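Local structure of secretion protein Snm4 (Mycobacterium xenopi, 7B7J) at residues H39-I42 with S43-I46; D47-L50 with K51-T55; T55-E59 with L60-P64. The protein is EccD5, a component of the mycobacterial ESX-5 type VII secretion pore complex, and contributes this ubiquitin-like cytosolic domain. One frame throughout, in Å; residues are numbered along the deposited sequence.

Contact 1. Residues H39-I42 with S43-I46; sequences HAPI and SVMI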
ATOM      1  N   HIS A  39      -3.149  13.133  -4.455  1.00 29.95           N
ATOM      2  CA  HIS A  39      -2.068  14.146  -4.672  1.00 31.96           C
ATOM      3  C   HIS A  39      -0.922  13.998  -3.655  1.00 33.17           C
ATOM      4  O   HIS A  39       0.105  14.642  -3.803  1.00 32.66           O
ATOM      5  CB  HIS A  39      -2.558  15.591  -4.756  1.00 35.31           C
ATOM      6  CG  HIS A  39      -3.369  15.742  -6.056  1.00 41.97           C
ATOM      7  ND1 HIS A  39      -2.807  15.368  -7.324  1.00 42.50           N
ATOM      8  CD2 HIS A  39      -4.680  16.110  -6.323  1.00 42.02           C
ATOM      9  CE1 HIS A  39      -3.782  15.366  -8.248  1.00 46.73           C
ATOM     10  NE2 HIS A  39      -4.919  15.822  -7.656  1.00 42.80           N
ATOM     11  N   ALA A  40      -1.100  13.226  -2.579  1.00 28.87           N
ATOM     12  CA  ALA A  40       0.018  13.171  -1.611  1.00 29.58           C
ATOM     13  C   ALA A  40       1.116  12.285  -2.146  1.00 27.51           C
ATOM     14  O   ALA A  40       0.806  11.242  -2.725  1.00 28.99           O
ATOM     15  CB  ALA A  40      -0.529  12.594  -0.342  1.00 31.60           C
ATOM     16  N   PRO A  41       2.390  12.534  -1.772  1.00 31.43           N
ATOM     17  CA  PRO A  41       3.421  11.552  -2.084  1.00 29.18           C
ATOM     18  C   PRO A  41       3.145  10.234  -1.420  1.00 28.45           C
ATOM     19  O   PRO A  41       2.746  10.213  -0.213  1.00 31.76           O
ATOM     20  CB  PRO A  41       4.669  12.315  -1.715  1.00 33.25           C
ATOM     21  CG  PRO A  41       4.364  13.492  -0.906  1.00 42.57           C
ATOM     22  CD  PRO A  41       2.886  13.720  -1.079  1.00 36.33           C
ATOM     23  N   ILE A  42       3.486   9.170  -2.092  1.00 28.65           N
ATOM     24  CA  ILE A  42       3.383   7.816  -1.486  1.00 29.85           C
ATOM     25  C   ILE A  42       4.059   7.718  -0.129  1.00 30.21           C
ATOM     26  O   ILE A  42       3.504   6.987   0.688  1.00 32.56           O
ATOM     27  CB  ILE A  42       3.880   6.714  -2.514  1.00 31.38           C
ATOM     28  CG1 ILE A  42       3.076   6.721  -3.825  1.00 34.98           C
ATOM     29  CG2 ILE A  42       4.107   5.321  -1.920  1.00 39.95           C
ATOM     30  CD1 ILE A  42       1.602   6.677  -3.756  1.00 34.35           C
ATOM     31  N   SER A  43       5.212   8.282  -0.026  1.00 33.21           N
ATOM     32  CA  SER A  43       6.051   8.282   1.183  1.00 37.65           C
ATOM     33  C   SER A  43       5.215   8.609   2.431  1.00 35.60           C
ATOM     34  O   SER A  43       5.626   8.163   3.557  1.00 37.88           O
ATOM     35  CB  SER A  43       7.269   9.087   1.050  1.00 39.47           C
ATOM     36  OG  SER A  43       6.977  10.484   1.003  1.00 38.50           O
ATOM     37  N   VAL A  44       4.305   9.563   2.345  1.00 32.80           N
ATOM     38  CA  VAL A  44       3.613   9.956   3.599  1.00 32.48           C
ATOM     39  C   VAL A  44       2.413   9.045   3.728  1.00 31.39           C
ATOM     40  O   VAL A  44       1.780   8.992   4.865  1.00 31.43           O
ATOM     41  CB  VAL A  44       3.159  11.412   3.589  1.00 35.20           C
ATOM     42  CG1 VAL A  44       4.322  12.352   3.504  1.00 39.41           C
ATOM     43  CG2 VAL A  44       2.018  11.679   2.609  1.00 31.56           C
ATOM     44  N   MET A  45       2.024   8.145   2.811  1.00 27.68           N
ATOM     45  CA  MET A  45       0.892   7.235   2.967  1.00 27.56           C
ATOM     46  C   MET A  45       1.240   5.816   3.366  1.00 27.87           C
ATOM     47  O   MET A  45       0.397   5.095   3.810  1.00 29.00           O
ATOM     48  CB  MET A  45      -0.013   7.266   1.697  1.00 30.09           C
ATOM     49  CG  MET A  45      -0.610   8.768   1.401  1.00 28.83           C
ATOM     50  SD  MET A  45      -1.941   8.637   0.272  1.00 34.93           S
ATOM     51  CE  MET A  45      -1.055   8.258  -1.216  1.00 31.98           C
ATOM     52  N   ILE A  46       2.528   5.429   3.197  1.00 28.58           N
ATOM     53  CA  ILE A  46       2.786   3.973   3.380  1.00 31.16           C
ATOM     54  C   ILE A  46       2.630   3.420   4.789  1.00 30.09           C
ATOM     55  O   ILE A  46       1.938   2.369   4.939  1.00 29.59           O
ATOM     56  CB  ILE A  46       4.239   3.659   2.911  1.00 39.08           C
ATOM     57  CG1 ILE A  46       4.319   3.707   1.389  1.00 46.51           C
ATOM     58  CG2 ILE A  46       4.568   2.180   3.285  1.00 43.87           C
ATOM     59  CD1 ILE A  46       4.055   2.359   0.884  1.00 51.15           C
TER
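Met45 reaches back along the chain to Ala40 and Ile42. Its CB lies 3.7 Å from Ile42 O. CG comes next, 4.0 Å from Pro41 O and beside Ala40 CB. The chain bends at the sulfur (chi3 -72°), and this turns the methyl CE back over the incoming loop. There CE meets Ile42 CD1 at 4.0 Å and the carbonyl oxygen of Ala40 at 3.8 Å. Val44, in the first turn of the helix, sets its CG2 against Ala40 CB and 3.3 Å from Pro41 O. This is the N-terminal start of helix 42-60, the helix that packs on the mixed sheet of the ubiquitin-like fold. The chain arrives from strand 30-37 and turns into the helix here. Val44 N gives a hydrogen bond of 3.1 Å to Pro41 O, and Met45 N one of 2.8 Å to Ile42 O. Ile46 N adds a weak bond to the same Ile42 oxygen. On the buried side, Ile42 CG2 packs against Ile46 CG1 at 3.7 Å. Ile42 also touches Leu83, Leu89 and Gln92, while Ile46 rests on Trp73 and Leu75 of strand 70-76.

Contact 2. Residues D47-L50 with K51-T55; sequences DPLL and KVVNT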
ATOM      1  N   ASP A  47       3.220   4.065   5.715  1.00 29.34           N
ATOM      2  CA  ASP A  47       3.153   3.648   7.127  1.00 31.55           C
ATOM      3  C   ASP A  47       1.780   3.819   7.641  1.00 29.70           C
ATOM      4  O   ASP A  47       1.201   2.853   8.183  1.00 29.66           O
ATOM      5  CB  ASP A  47       4.160   4.272   8.068  1.00 34.68           C
ATOM      6  CG  ASP A  47       5.527   3.838   7.626  1.00 41.76           C
ATOM      7  OD1 ASP A  47       5.792   2.757   7.120  1.00 42.41           O
ATOM      8  OD2 ASP A  47       6.310   4.699   7.582  1.00 46.10           O
ATOM      9  N   PRO A  48       1.133   4.965   7.297  1.00 28.52           N
ATOM     10  CA  PRO A  48      -0.337   5.041   7.625  1.00 31.32           C
ATOM     11  C   PRO A  48      -1.240   3.934   7.070  1.00 31.55           C
ATOM     12  O   PRO A  48      -2.173   3.422   7.791  1.00 31.36           O
ATOM     13  CB  PRO A  48      -0.736   6.481   7.206  1.00 30.64           C
ATOM     14  CG  PRO A  48       0.503   7.224   7.386  1.00 32.47           C
ATOM     15  CD  PRO A  48       1.652   6.314   7.030  1.00 30.37           C
ATOM     16  N   LEU A  49      -0.981   3.497   5.875  1.00 27.49           N
ATOM     17  CA  LEU A  49      -1.701   2.438   5.188  1.00 27.02           C
ATOM     18  C   LEU A  49      -1.372   1.117   5.817  1.00 27.20           C
ATOM     19  O   LEU A  49      -2.420   0.326   5.991  1.00 24.06           O
ATOM     20  CB  LEU A  49      -1.350   2.536   3.685  1.00 29.98           C
ATOM     21  CG  LEU A  49      -2.101   1.586   2.821  1.00 30.63           C
ATOM     22  CD1 LEU A  49      -3.670   1.766   2.910  1.00 30.52           C
ATOM     23  CD2 LEU A  49      -1.671   1.640   1.344  1.00 36.03           C
ATOM     24  N   LEU A  50      -0.168   0.819   6.128  1.00 27.24           N
ATOM     25  CA  LEU A  50       0.101  -0.424   6.846  1.00 28.36           C
ATOM     26  C   LEU A  50      -0.773  -0.527   8.140  1.00 28.45           C
ATOM     27  O   LEU A  50      -1.213  -1.634   8.536  1.00 29.42           O
ATOM     28  CB  LEU A  50       1.642  -0.432   7.128  1.00 31.13           C
ATOM     29  CG  LEU A  50       2.145  -1.726   7.837  1.00 38.81           C
ATOM     30  CD1 LEU A  50       1.835  -3.135   7.188  1.00 38.68           C
ATOM     31  CD2 LEU A  50       3.699  -1.513   8.074  1.00 45.79           C
ATOM     32  N   LYS A  51      -0.977   0.588   8.831  1.00 30.80           N
ATOM     33  CA  LYS A  51      -1.755   0.531  10.094  1.00 35.04           C
ATOM     34  C   LYS A  51      -3.231   0.220   9.799  1.00 30.63           C
ATOM     35  O   LYS A  51      -3.809  -0.584  10.519  1.00 31.04           O
ATOM     36  CB  LYS A  51      -1.607   1.829  10.887  1.00 39.90           C
ATOM     37  CG  LYS A  51      -0.581   1.778  12.008  1.00 53.76           C
ATOM     38  CD  LYS A  51      -0.790   2.853  13.043  1.00 51.25           C
ATOM     39  CE  LYS A  51      -1.528   2.360  14.268  1.00 62.29           C
ATOM     40  NZ  LYS A  51      -0.968   2.948  15.507  1.00 58.81           N
ATOM     41  N   VAL A  52      -3.791   0.866   8.772  1.00 32.16           N
ATOM     42  CA  VAL A  52      -5.228   0.590   8.447  1.00 30.12           C
ATOM     43  C   VAL A  52      -5.289  -0.856   8.018  1.00 29.11           C
ATOM     44  O   VAL A  52      -6.317  -1.517   8.300  1.00 30.71           O
ATOM     45  CB  VAL A  52      -5.619   1.633   7.337  1.00 36.17           C
ATOM     46  CG1 VAL A  52      -6.786   1.191   6.523  1.00 43.06           C
ATOM     47  CG2 VAL A  52      -5.843   2.950   8.059  1.00 37.48           C
ATOM     48  N   VAL A  53      -4.381  -1.285   7.117  1.00 27.82           N
ATOM     49  CA  VAL A  53      -4.337  -2.689   6.686  1.00 27.65           C
ATOM     50  C   VAL A  53      -4.399  -3.612   7.867  1.00 31.87           C
ATOM     51  O   VAL A  53      -5.090  -4.715   7.847  1.00 29.18           O
ATOM     52  CB  VAL A  53      -3.303  -2.920   5.648  1.00 27.50           C
ATOM     53  CG1 VAL A  53      -2.939  -4.407   5.492  1.00 32.74           C
ATOM     54  CG2 VAL A  53      -3.626  -2.194   4.387  1.00 30.00           C
ATOM     55  N   ASN A  54      -3.440  -3.447   8.800  1.00 29.90           N
ATOM     56  CA  ASN A  54      -3.326  -4.318   9.964  1.00 31.44           C
ATOM     57  C   ASN A  54      -4.640  -4.293  10.765  1.00 32.84           C
ATOM     58  O   ASN A  54      -4.892  -5.348  11.353  1.00 34.62           O
ATOM     59  CB  ASN A  54      -2.100  -4.021  10.770  1.00 35.89           C
ATOM     60  CG  ASN A  54      -0.861  -4.650  10.109  1.00 38.24           C
ATOM     61  OD1 ASN A  54      -0.897  -5.525   9.251  1.00 39.36           O
ATOM     62  ND2 ASN A  54       0.335  -4.086  10.453  1.00 37.93           N
ATOM     63  N   THR A  55      -5.294  -3.148  10.930  1.00 34.10           N
ATOM     64  CA  THR A  55      -6.592  -3.134  11.612  1.00 34.71           C
ATOM     65  C   THR A  55      -7.547  -4.138  10.874  1.00 32.12           C
ATOM     66  O   THR A  55      -8.172  -4.844  11.534  1.00 39.72           O
ATOM     67  CB  THR A  55      -7.147  -1.725  11.637  1.00 40.65           C
ATOM     68  OG1 THR A  55      -6.206  -1.094  12.514  1.00 44.06           O
ATOM     69  CG2 THR A  55      -8.510  -1.683  12.321  1.00 45.88           C
TER
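Leu50 and Asn54 meet one helical turn apart, with the leucine methyl CD1 3.7 Å from Asn54 ND2. The two side chains cross at a slant. Leu50 CG is anti to its backbone N (chi1 -177°); the Asn54 amide leans back toward Leu50 and brings ND2 to CD1. On the buried face Leu49 CD1 packs on Val53 CG2 at 4.2 Å. Val53 CG2 also lies 3.2 Å from Leu49 O. Backbone bonds set this spacing. Val53 N to Leu49 O is 2.8 Å and almost straight, with an N-H...O angle of 172°. Asn54 N to Leu50 O is 2.9 Å. Lys51 N bonds Asp47 O and Val52 N bonds Pro48 O, both at 3.2 Å; Lys51 N also has a weak bond to Pro48 O. This is the middle of the amphipathic helix that lies across the sheet in the ubiquitin-like fold. The helix is kinked at Asp47 and Pro48, whose N atoms make no bond to the turn before. Leu49 faces inward onto Ile25 and Leu75, and Val53 onto Ala27, so two sheet strands bear on this side. Leu50 touches Trp73 and Leu65. Farther out, the Asn54 amide is held by the loop that follows the helix: OD1 accepts a hydrogen bond from Leu65 N, and the side chain touches Pro64.

Contact 3. Residues T55-E59 with L60-P64; sequences TRLRE and LGVAP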
ATOM      1  N   THR A  55      -5.294  -3.148  10.930  1.00 34.10           N
ATOM      2  CA  THR A  55      -6.592  -3.134  11.612  1.00 34.71           C
ATOM      3  C   THR A  55      -7.547  -4.138  10.874  1.00 32.12           C
ATOM      4  O   THR A  55      -8.172  -4.844  11.534  1.00 39.72           O
ATOM      5  CB  THR A  55      -7.147  -1.725  11.637  1.00 40.65           C
ATOM      6  OG1 THR A  55      -6.206  -1.094  12.514  1.00 44.06           O
ATOM      7  CG2 THR A  55      -8.510  -1.683  12.321  1.00 45.88           C
ATOM      8  N   ARG A  56      -7.649  -4.005   9.557  1.00 33.43           N
ATOM      9  CA  ARG A  56      -8.522  -4.915   8.799  1.00 33.36           C
ATOM     10  C   ARG A  56      -8.126  -6.367   8.979  1.00 31.82           C
ATOM     11  O   ARG A  56      -8.934  -7.270   9.158  1.00 29.94           O
ATOM     12  CB  ARG A  56      -8.495  -4.365   7.366  1.00 30.57           C
ATOM     13  CG  ARG A  56      -9.526  -5.039   6.509  1.00 40.00           C
ATOM     14  CD  ARG A  56     -10.964  -4.998   7.004  1.00 40.11           C
ATOM     15  NE  ARG A  56     -11.718  -5.628   5.840  1.00 38.17           N
ATOM     16  CZ  ARG A  56     -13.084  -5.636   5.806  1.00 45.06           C
ATOM     17  NH1 ARG A  56     -13.725  -5.110   6.860  1.00 41.16           N
ATOM     18  NH2 ARG A  56     -13.762  -6.055   4.700  1.00 40.15           N
ATOM     19  N   LEU A  57      -6.790  -6.662   8.866  1.00 28.60           N
ATOM     20  CA  LEU A  57      -6.358  -8.078   9.045  1.00 30.58           C
ATOM     21  C   LEU A  57      -6.694  -8.588  10.363  1.00 29.52           C
ATOM     22  O   LEU A  57      -7.058  -9.789  10.598  1.00 32.60           O
ATOM     23  CB  LEU A  57      -4.817  -8.179   8.750  1.00 30.08           C
ATOM     24  CG  LEU A  57      -4.396  -7.863   7.318  1.00 32.02           C
ATOM     25  CD1 LEU A  57      -2.843  -8.054   7.157  1.00 31.51           C
ATOM     26  CD2 LEU A  57      -5.037  -8.777   6.278  1.00 33.53           C
ATOM     27  N   ARG A  58      -6.565  -7.754  11.385  1.00 33.87           N
ATOM     28  CA  ARG A  58      -6.819  -8.256  12.767  1.00 38.87           C
ATOM     29  C   ARG A  58      -8.301  -8.620  12.943  1.00 38.51           C
ATOM     30  O   ARG A  58      -8.578  -9.598  13.632  1.00 41.72           O
ATOM     31  CB  ARG A  58      -6.303  -7.268  13.817  1.00 44.30           C
ATOM     32  CG  ARG A  58      -4.806  -7.365  14.068  1.00 55.09           C
ATOM     33  CD  ARG A  58      -4.319  -6.402  15.134  1.00 58.31           C
ATOM     34  NE  ARG A  58      -4.292  -5.019  14.678  1.00 78.55           N
ATOM     35  CZ  ARG A  58      -4.994  -4.030  15.219  1.00 77.80           C
ATOM     36  NH1 ARG A  58      -5.789  -4.263  16.249  1.00 72.85           N
ATOM     37  NH2 ARG A  58      -4.897  -2.809  14.729  1.00 69.60           N
ATOM     38  N   GLU A  59      -9.208  -7.855  12.353  1.00 36.10           N
ATOM     39  CA  GLU A  59     -10.656  -8.179  12.416  1.00 39.43           C
ATOM     40  C   GLU A  59     -10.879  -9.539  11.755  1.00 39.14           C
ATOM     41  O   GLU A  59     -11.725 -10.299  12.242  1.00 40.74           O
ATOM     42  CB  GLU A  59     -11.458  -7.122  11.666  1.00 40.94           C
ATOM     43  CG  GLU A  59     -11.425  -5.760  12.329  1.00 52.52           C
ATOM     44  CD  GLU A  59     -11.918  -4.614  11.464  1.00 53.55           C
ATOM     45  OE1 GLU A  59     -11.792  -3.456  11.900  1.00 62.87           O
ATOM     46  OE2 GLU A  59     -12.431  -4.881  10.363  1.00 51.83           O
ATOM     47  N   LEU A  60     -10.171  -9.801  10.660  1.00 32.34           N
ATOM     48  CA  LEU A  60     -10.244 -11.143   9.989  1.00 34.63           C
ATOM     49  C   LEU A  60      -9.444 -12.236  10.656  1.00 41.03           C
ATOM     50  O   LEU A  60      -9.634 -13.353  10.222  1.00 44.59           O
ATOM     51  CB  LEU A  60      -9.856 -10.964   8.555  1.00 32.98           C
ATOM     52  CG  LEU A  60     -10.624 -10.009   7.685  1.00 34.18           C
ATOM     53  CD1 LEU A  60      -9.859  -9.551   6.497  1.00 38.52           C
ATOM     54  CD2 LEU A  60     -11.959 -10.742   7.369  1.00 35.12           C
ATOM     55  N   GLY A  61      -8.828 -12.007  11.829  1.00 43.37           N
ATOM     56  CA  GLY A  61      -7.991 -12.962  12.588  1.00 47.73           C
ATOM     57  C   GLY A  61      -6.781 -13.408  11.765  1.00 44.93           C
ATOM     58  O   GLY A  61      -6.466 -14.526  11.981  1.00 50.99           O
ATOM     59  N   VAL A  62      -6.302 -12.596  10.855  1.00 42.55           N
ATOM     60  CA  VAL A  62      -5.081 -12.772  10.011  1.00 46.98           C
ATOM     61  C   VAL A  62      -3.879 -12.094  10.683  1.00 48.31           C
ATOM     62  O   VAL A  62      -4.062 -10.964  11.343  1.00 46.25           O
ATOM     63  CB  VAL A  62      -5.296 -12.188   8.626  1.00 48.04           C
ATOM     64  CG1 VAL A  62      -4.017 -12.196   7.782  1.00 49.71           C
ATOM     65  CG2 VAL A  62      -6.357 -12.955   7.881  1.00 48.05           C
ATOM     66  N   ALA A  63      -2.690 -12.731  10.571  1.00 51.84           N
ATOM     67  CA  ALA A  63      -1.525 -12.261  11.369  1.00 54.48           C
ATOM     68  C   ALA A  63      -1.198 -10.927  10.696  1.00 42.93           C
ATOM     69  O   ALA A  63      -1.268 -10.795   9.498  1.00 43.34           O
ATOM     70  CB  ALA A  63      -0.387 -13.281  11.434  1.00 52.31           C
ATOM     71  N   PRO A  64      -0.951  -9.893  11.480  1.00 45.67           N
ATOM     72  CA  PRO A  64      -0.639  -8.589  10.927  1.00 48.12           C
ATOM     73  C   PRO A  64       0.714  -8.631  10.138  1.00 52.05           C
ATOM     74  O   PRO A  64       1.582  -9.537  10.272  1.00 48.12           O
ATOM     75  CB  PRO A  64      -0.545  -7.653  12.149  1.00 47.91           C
ATOM     76  CG  PRO A  64      -0.400  -8.523  13.266  1.00 49.51           C
ATOM     77  CD  PRO A  64      -0.923  -9.910  12.918  1.00 47.44           C
TER
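This is a helix C-cap of the Schellman type, where helix 42-60 ends and the loop toward strand 70-76 begins. Leu57 and Val62 carry it. Val62 N donates to Leu57 O at 2.9 Å, and Gly61 N donates to Arg58 O at 3.0 Å. Gly61 takes a positive phi of 60°, which takes the chain out of the helix and by itself favours glycine. Just before it, Leu60 N still makes a helical bond of 3.2 Å to Arg56 O. The apolar contact is between Leu57 CD2 and Val62 CG1, at 3.9 Å, and the two side chains slant across each other. Leu57 CG lies opposite its own carbonyl carbon (chi1 -64°). Its other methyl, CD1, lies 3.9 Å from the carbonyl oxygen Ala63 O. Leu57 also touches Val30 and Leu65, and Val62 touches Ala28. Leu60 folds back over the last turn, its CG 3.5 Å from Arg56 O. Within the last helical turns, Arg56 NH1 and Glu59 OE2 form a long salt bridge of 3.7 Å on the exposed side. The helix end is thus closed by backbone bonds and one apolar side-chain contact, with the charged groups at the surface.

From the N terminus, the chain leaves strand 30-37 and enters contact 1, which joins that loop to helix 42-60 and reaches strand 70-76 through Ile46. Contact 2 follows directly in sequence, occupies the middle of the helix and seats it on strands 20-27 and 70-76. Contact 3 shares Thr55 with contact 2, closes the helix before the loop to strand 70-76, and meets strand 30-37 through Leu57 and Leu60. The three run in series; none nests within or crosses another. Contacts 1 and 3 lie on opposite sides of the chain's centre. Contacts 2 and 3 touch where Asn54 OD1 packs 3.5 Å from Pro64 CA, bringing the outgoing loop back beside the helix.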